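Double stranded RNA binding protein A (Xenopus laevis, PDB 1DI2) binds double-stranded RNA, here through its second dsRNA-binding domain in complex with an RNA duplex. Local coordinates at residues 8-12 and 13-17; 38-41 and 42-45; 56-59 and 60-64. The protein carries 1 engineered substitution. All blocks are in the same frame, centred on the assembly; numbering follows the deposited sequence.

Interaction 1. Residues 8-12 and 13-17; sequences ELAVQ and KGWRL
Ala10 and Trp15 meet where helix 2-13 ends in a Schellman motif with Gly14 as its C-prime residue. Two backbone bonds identify it: Trp15 N to Ala10 O, 2.8 Å long with 156° at the hydrogen, and a weaker Gly14 N to Val11 O at 3.4 Å. Gly14 turns the chain with a phi of 82°, while just before it Lys13 N still reaches Leu9 O at 2.8 Å in the helical pattern. The inner side is the enclosed one. Ala10 is buried, its CB 4.1 Å from Trp15 CB, and the indole lies back across the last helical turn because CG is anti to the carbonyl carbon (chi1 -57°). Trp15 CZ3 thereby comes within 4.0 Å of Leu9 CD2, the methyl meeting the ring obliquely. Leu9 also touches Leu64 and Phe67 of helix 52-68, and Ala10 touches Pro18, contacts that add to the cover on this side. The outer side faces solvent, although Val11 CG2 and Leu17 CD2, side by side, approach to 3.6 Å, and Lys13 bends so that its methylenes follow Leu9 while its amine leads away. Lys13 CB lies 3.4 Å above the plane of the Trp15 indole, offset toward the ring's rim.

Interaction 2. Residues 38-41 and 42-45; sequences CRVE and TFVE
Val40 and Phe43 close a beta hairpin between strands 33-40 and 43-49 whose turn, Val40 to Phe43, is type II', with each backbone satisfying the other. Phe43 N donates to Val40 O at 2.7 Å, and Val40 N returns a bond to Phe43 O at 3.1 Å. Farther from the turn, Cys38 and Glu45 repeat the pattern: Cys38 N to Glu45 O is 2.7 Å and nearly straight (172°), and Glu45 N to Cys38 O is 3.0 Å. Between these pairs lies the non-hydrogen-bonded pair Arg39-Val44, and Arg39 makes its backbone bonds instead with Glu19 of the adjacent strand 19-26. CA-H...O contacts add to two carbonyls, Arg39 CA meeting Phe43 O and Val44 CA meeting Cys38 O. Phe43 O has a further donor, a water at 2.8 Å that also donates to Glu41 O. Glu41 bends back at chi2 (-108°) to bring OE1 near Thr42 N, but 125° at the hydrogen makes this bond weak. Val44 CG1 lies over one face of the Arg39 guanidinium, 3.8 Å above its centre, a van der Waals contact between methyl and flat cation. The closure rests mainly on the four backbone bonds, probably supplemented by the water and the weak Glu41 bond.

Interaction 3. Residues 56-59 and 60-64; sequences KRVA and AEKLL
The guanidinium of Arg57 and the carboxylate of Glu61 are turned 80° against each other, so no flat stack forms between them. Glu61 OE2 approaches the guanidinium obliquely and forms a salt bridge with Arg57 NH1; the modelled separation of 2.4 Å is very short, so its exact value is doubtful. A single carboxylate oxygen makes the contact, and the same OE2 lies 3.6 Å from Arg57 CG, alongside the aliphatic base of the arginine. The torsions bring the pair together over one helical turn: Arg57 starts with CG anti to its own N (chi1 -164°), whereas Glu61 CG is anti to the carbonyl carbon (chi1 -62°). That second torsion also lays Glu61 CG 3.1 Å from Arg57 O, the oxygen that accepts the helical bond from Glu61 N at 2.9 Å. The helical i to i+4 bonding continues with Ala60 N to Lys56 O at 3.0 Å and Leu63 N to Ala59 O at 3.1 Å, as expected of an uninterrupted alpha helix. One residue further along the helix, Lys62 runs beside Val58, with CE 4.0 Å from CG1, and its NZ is hydrogen-bonded to Thr46 O. Within the fold, Ala59 and Leu63 face strand 33-40, Leu63 also touches Phe43 of strand 43-49 and Leu6 of helix 2-13, and Arg57 and Glu61 both rest on Pro2 at the start of that helix.

Together the contacts sample the alpha-beta-beta-beta-alpha fold of the dsRNA-binding domain in chain order. Interactions 1 and 2, with centres about 12 Å apart, join where Trp15 CE2 lies 3.3 Å from Glu41 CG, so the loop that follows helix 2-13 packs on the hairpin turn. Interactions 2 and 3, about 10 Å between centres, meet through Leu63, whose CD2 is 3.4 Å from Val40 CG1. Interaction 1 reaches interaction 3 more lightly, by Leu9 CD2 to Leu64 CD2 at 4.1 Å. Measured to the nearest atom, the bound RNA is about 9 Å from interaction 3, 16 Å from interaction 2 and 19 Å from interaction 1, so interaction 3 lies closest to the duplex and interaction 1 farthest.

Interaction 1. Residues 8-12 and 13-17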
# COMPACT_ATOMS: atom_id res chain seq x y z
N GLU E 8 4.90 -21.02 -5.52
CA GLU E 8 4.96 -21.84 -6.73
C GLU E 8 6.37 -22.34 -7.00
O GLU E 8 6.56 -23.48 -7.43
CB GLU E 8 4.42 -21.05 -7.92
CG GLU E 8 2.89 -20.98 -7.95
CD GLU E 8 2.38 -20.04 -9.01
OE1 GLU E 8 2.85 -20.11 -10.16
OE2 GLU E 8 1.49 -19.22 -8.69
N LEU E 9 7.34 -21.46 -6.77
CA LEU E 9 8.75 -21.81 -6.94
C LEU E 9 9.05 -23.02 -6.05
O LEU E 9 9.53 -24.05 -6.53
CB LEU E 9 9.64 -20.64 -6.53
CG LEU E 9 11.16 -20.87 -6.54
CD1 LEU E 9 11.59 -21.19 -7.96
CD2 LEU E 9 11.89 -19.62 -6.03
N ALA E 10 8.75 -22.87 -4.76
CA ALA E 10 8.99 -23.93 -3.77
C ALA E 10 8.34 -25.25 -4.18
O ALA E 10 8.99 -26.30 -4.18
CB ALA E 10 8.47 -23.49 -2.38
N VAL E 11 7.06 -25.20 -4.52
CA VAL E 11 6.33 -26.39 -4.92
C VAL E 11 6.96 -27.02 -6.16
O VAL E 11 7.06 -28.24 -6.27
CB VAL E 11 4.83 -26.08 -5.19
CG1 VAL E 11 4.13 -27.30 -5.80
CG2 VAL E 11 4.14 -25.70 -3.88
N GLN E 12 7.38 -26.18 -7.10
CA GLN E 12 7.98 -26.67 -8.33
C GLN E 12 9.35 -27.29 -8.05
O GLN E 12 9.72 -28.30 -8.65
CB GLN E 12 8.07 -25.52 -9.34
CG GLN E 12 8.75 -25.83 -10.67
CD GLN E 12 10.27 -25.70 -10.62
OE1 GLN E 12 10.95 -26.49 -9.97
NE2 GLN E 12 10.80 -24.68 -11.30
N LYS E 13 10.08 -26.69 -7.12
CA LYS E 13 11.41 -27.15 -6.73
C LYS E 13 11.39 -28.35 -5.78
O LYS E 13 12.42 -29.00 -5.59
CB LYS E 13 12.18 -26.02 -6.04
CG LYS E 13 12.63 -24.88 -6.95
CD LYS E 13 13.82 -25.29 -7.81
CE LYS E 13 14.35 -24.11 -8.62
NZ LYS E 13 15.56 -24.47 -9.41
N GLY E 14 10.23 -28.63 -5.19
CA GLY E 14 10.15 -29.72 -4.23
C GLY E 14 10.62 -29.30 -2.84
O GLY E 14 11.04 -30.12 -2.03
N TRP E 15 10.58 -28.00 -2.57
CA TRP E 15 11.00 -27.49 -1.26
C TRP E 15 9.79 -27.45 -0.33
O TRP E 15 8.65 -27.37 -0.79
CB TRP E 15 11.54 -26.06 -1.37
CG TRP E 15 12.69 -25.85 -2.32
CD1 TRP E 15 13.60 -26.78 -2.74
CD2 TRP E 15 13.15 -24.59 -2.85
NE1 TRP E 15 14.59 -26.18 -3.50
CE2 TRP E 15 14.33 -24.84 -3.58
CE3 TRP E 15 12.67 -23.27 -2.77
CZ2 TRP E 15 15.04 -23.83 -4.22
CZ3 TRP E 15 13.38 -22.26 -3.41
CH2 TRP E 15 14.55 -22.55 -4.13
N ARG E 16 10.02 -27.52 0.98
CA ARG E 16 8.91 -27.39 1.90
C ARG E 16 8.45 -25.95 1.67
O ARG E 16 9.26 -25.11 1.30
CB ARG E 16 9.34 -27.58 3.36
CG ARG E 16 9.75 -29.00 3.70
CD ARG E 16 10.03 -29.23 5.20
NE ARG E 16 8.92 -28.90 6.08
CZ ARG E 16 8.71 -27.70 6.63
NH1 ARG E 16 9.54 -26.69 6.38
NH2 ARG E 16 7.67 -27.51 7.43
N LEU E 17 7.17 -25.69 1.88
CA LEU E 17 6.62 -24.35 1.66
C LEU E 17 7.25 -23.28 2.54
O LEU E 17 7.73 -23.55 3.63
CB LEU E 17 5.09 -24.38 1.89
CG LEU E 17 4.25 -25.26 0.97
CD1 LEU E 17 2.83 -25.38 1.50
CD2 LEU E 17 4.26 -24.70 -0.44

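Interaction 2. Residues 38-41 and 42-45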
# COMPACT_ATOMS: atom_id res chain seq x y z
N CYS E 38 11.02 -14.27 6.18
CA CYS E 38 10.59 -15.31 5.25
C CYS E 38 11.71 -16.34 5.10
O CYS E 38 12.82 -16.01 4.68
CB CYS E 38 10.28 -14.72 3.87
SG CYS E 38 9.91 -16.00 2.61
N ARG E 39 11.40 -17.58 5.47
CA ARG E 39 12.36 -18.68 5.36
C ARG E 39 11.85 -19.77 4.44
O ARG E 39 10.72 -20.24 4.58
CB ARG E 39 12.60 -19.31 6.74
CG ARG E 39 13.51 -18.52 7.65
CD ARG E 39 13.59 -19.17 9.02
NE ARG E 39 14.71 -18.65 9.81
CZ ARG E 39 15.97 -19.03 9.66
NH1 ARG E 39 16.30 -19.95 8.76
NH2 ARG E 39 16.91 -18.48 10.42
N VAL E 40 12.70 -20.15 3.49
CA VAL E 40 12.36 -21.24 2.58
C VAL E 40 13.63 -21.91 2.08
O VAL E 40 14.61 -21.23 1.74
CB VAL E 40 11.53 -20.77 1.36
CG1 VAL E 40 12.37 -19.91 0.41
CG2 VAL E 40 10.96 -21.97 0.67
N GLU E 41 13.63 -23.24 2.08
CA GLU E 41 14.78 -24.02 1.64
C GLU E 41 15.99 -23.53 2.43
O GLU E 41 16.06 -23.63 3.65
CB GLU E 41 15.03 -23.81 0.13
CG GLU E 41 15.74 -24.99 -0.54
CD GLU E 41 17.21 -24.75 -0.93
OE1 GLU E 41 17.75 -23.66 -0.65
OE2 GLU E 41 17.82 -25.65 -1.54
N THR E 42 16.90 -22.90 1.71
CA THR E 42 18.09 -22.42 2.35
C THR E 42 18.19 -20.87 2.44
O THR E 42 19.21 -20.32 2.83
CB THR E 42 19.31 -23.05 1.62
OG1 THR E 42 20.25 -23.51 2.59
CG2 THR E 42 19.99 -22.06 0.66
N PHE E 43 17.11 -20.19 2.08
CA PHE E 43 17.07 -18.72 2.11
C PHE E 43 16.37 -18.14 3.34
O PHE E 43 15.43 -18.73 3.90
CB PHE E 43 16.35 -18.18 0.87
CG PHE E 43 16.89 -18.70 -0.43
CD1 PHE E 43 16.50 -19.96 -0.89
CD2 PHE E 43 17.78 -17.95 -1.18
CE1 PHE E 43 17.00 -20.46 -2.08
CE2 PHE E 43 18.30 -18.46 -2.39
CZ PHE E 43 17.90 -19.72 -2.84
N VAL E 44 16.82 -16.95 3.73
CA VAL E 44 16.23 -16.26 4.85
C VAL E 44 16.28 -14.78 4.51
O VAL E 44 17.34 -14.25 4.19
CB VAL E 44 17.01 -16.47 6.16
CG1 VAL E 44 16.16 -15.99 7.33
CG2 VAL E 44 17.40 -17.93 6.33
N GLU E 45 15.12 -14.13 4.54
CA GLU E 45 15.06 -12.70 4.26
C GLU E 45 14.06 -12.01 5.17
O GLU E 45 13.15 -12.63 5.71
CB GLU E 45 14.67 -12.45 2.80
CG GLU E 45 15.83 -12.10 1.88
CD GLU E 45 16.59 -10.85 2.33
OE1 GLU E 45 17.50 -10.41 1.59
OE2 GLU E 45 16.29 -10.30 3.41
O HOH W 1 16.04 -21.07 5.39

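Interaction 3. Residues 56-59 and 60-64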
# COMPACT_ATOMS: atom_id res chain seq x y z
N LYS E 56 4.96 -8.84 4.70
CA LYS E 56 5.05 -10.20 4.16
C LYS E 56 5.38 -10.17 2.66
O LYS E 56 6.18 -10.97 2.17
CB LYS E 56 3.73 -10.95 4.37
CG LYS E 56 3.72 -12.36 3.78
CD LYS E 56 2.35 -13.05 3.92
CE LYS E 56 2.38 -14.47 3.34
NZ LYS E 56 1.03 -15.14 3.31
N ARG E 57 4.76 -9.24 1.94
CA ARG E 57 4.98 -9.11 0.51
C ARG E 57 6.44 -8.72 0.26
O ARG E 57 7.10 -9.25 -0.63
CB ARG E 57 4.02 -8.04 -0.05
CG ARG E 57 3.82 -8.01 -1.56
CD ARG E 57 2.72 -6.98 -1.91
NE ARG E 57 2.13 -7.17 -3.23
CZ ARG E 57 2.74 -6.91 -4.38
NH1 ARG E 57 3.98 -6.43 -4.40
NH2 ARG E 57 2.11 -7.13 -5.53
N VAL E 58 6.94 -7.78 1.05
CA VAL E 58 8.31 -7.30 0.91
C VAL E 58 9.32 -8.42 1.20
O VAL E 58 10.31 -8.57 0.47
CB VAL E 58 8.56 -6.09 1.84
CG1 VAL E 58 10.04 -5.70 1.82
CG2 VAL E 58 7.68 -4.91 1.37
N ALA E 59 9.07 -9.20 2.25
CA ALA E 59 9.94 -10.31 2.60
C ALA E 59 9.97 -11.32 1.44
O ALA E 59 11.03 -11.82 1.08
CB ALA E 59 9.44 -10.97 3.89
N ALA E 60 8.81 -11.61 0.85
CA ALA E 60 8.76 -12.57 -0.26
C ALA E 60 9.48 -12.04 -1.49
O ALA E 60 10.20 -12.79 -2.15
CB ALA E 60 7.30 -12.91 -0.61
N GLU E 61 9.29 -10.77 -1.82
CA GLU E 61 9.96 -10.17 -2.97
C GLU E 61 11.48 -10.20 -2.80
O GLU E 61 12.22 -10.48 -3.75
CB GLU E 61 9.49 -8.73 -3.20
CG GLU E 61 8.01 -8.63 -3.50
CD GLU E 61 7.50 -7.21 -3.74
OE1 GLU E 61 8.31 -6.26 -3.71
OE2 GLU E 61 6.28 -7.05 -3.97
N LYS E 62 11.95 -9.88 -1.59
CA LYS E 62 13.39 -9.89 -1.35
C LYS E 62 13.97 -11.28 -1.50
O LYS E 62 15.07 -11.45 -2.04
CB LYS E 62 13.71 -9.39 0.06
CG LYS E 62 13.53 -7.90 0.28
CD LYS E 62 14.08 -7.53 1.64
CE LYS E 62 14.04 -6.04 1.86
NZ LYS E 62 14.59 -5.71 3.20
N LEU E 63 13.23 -12.28 -1.04
CA LEU E 63 13.72 -13.65 -1.12
C LEU E 63 13.84 -14.10 -2.58
O LEU E 63 14.79 -14.77 -2.95
CB LEU E 63 12.82 -14.57 -0.30
CG LEU E 63 13.45 -15.92 0.02
CD1 LEU E 63 13.08 -16.34 1.42
CD2 LEU E 63 13.04 -16.94 -1.01
N LEU E 64 12.86 -13.71 -3.41
CA LEU E 64 12.87 -14.04 -4.83
C LEU E 64 14.05 -13.36 -5.51
O LEU E 64 14.70 -13.93 -6.39
CB LEU E 64 11.57 -13.60 -5.48
CG LEU E 64 10.34 -14.42 -5.07
CD1 LEU E 64 9.08 -13.77 -5.59
CD2 LEU E 64 10.51 -15.82 -5.64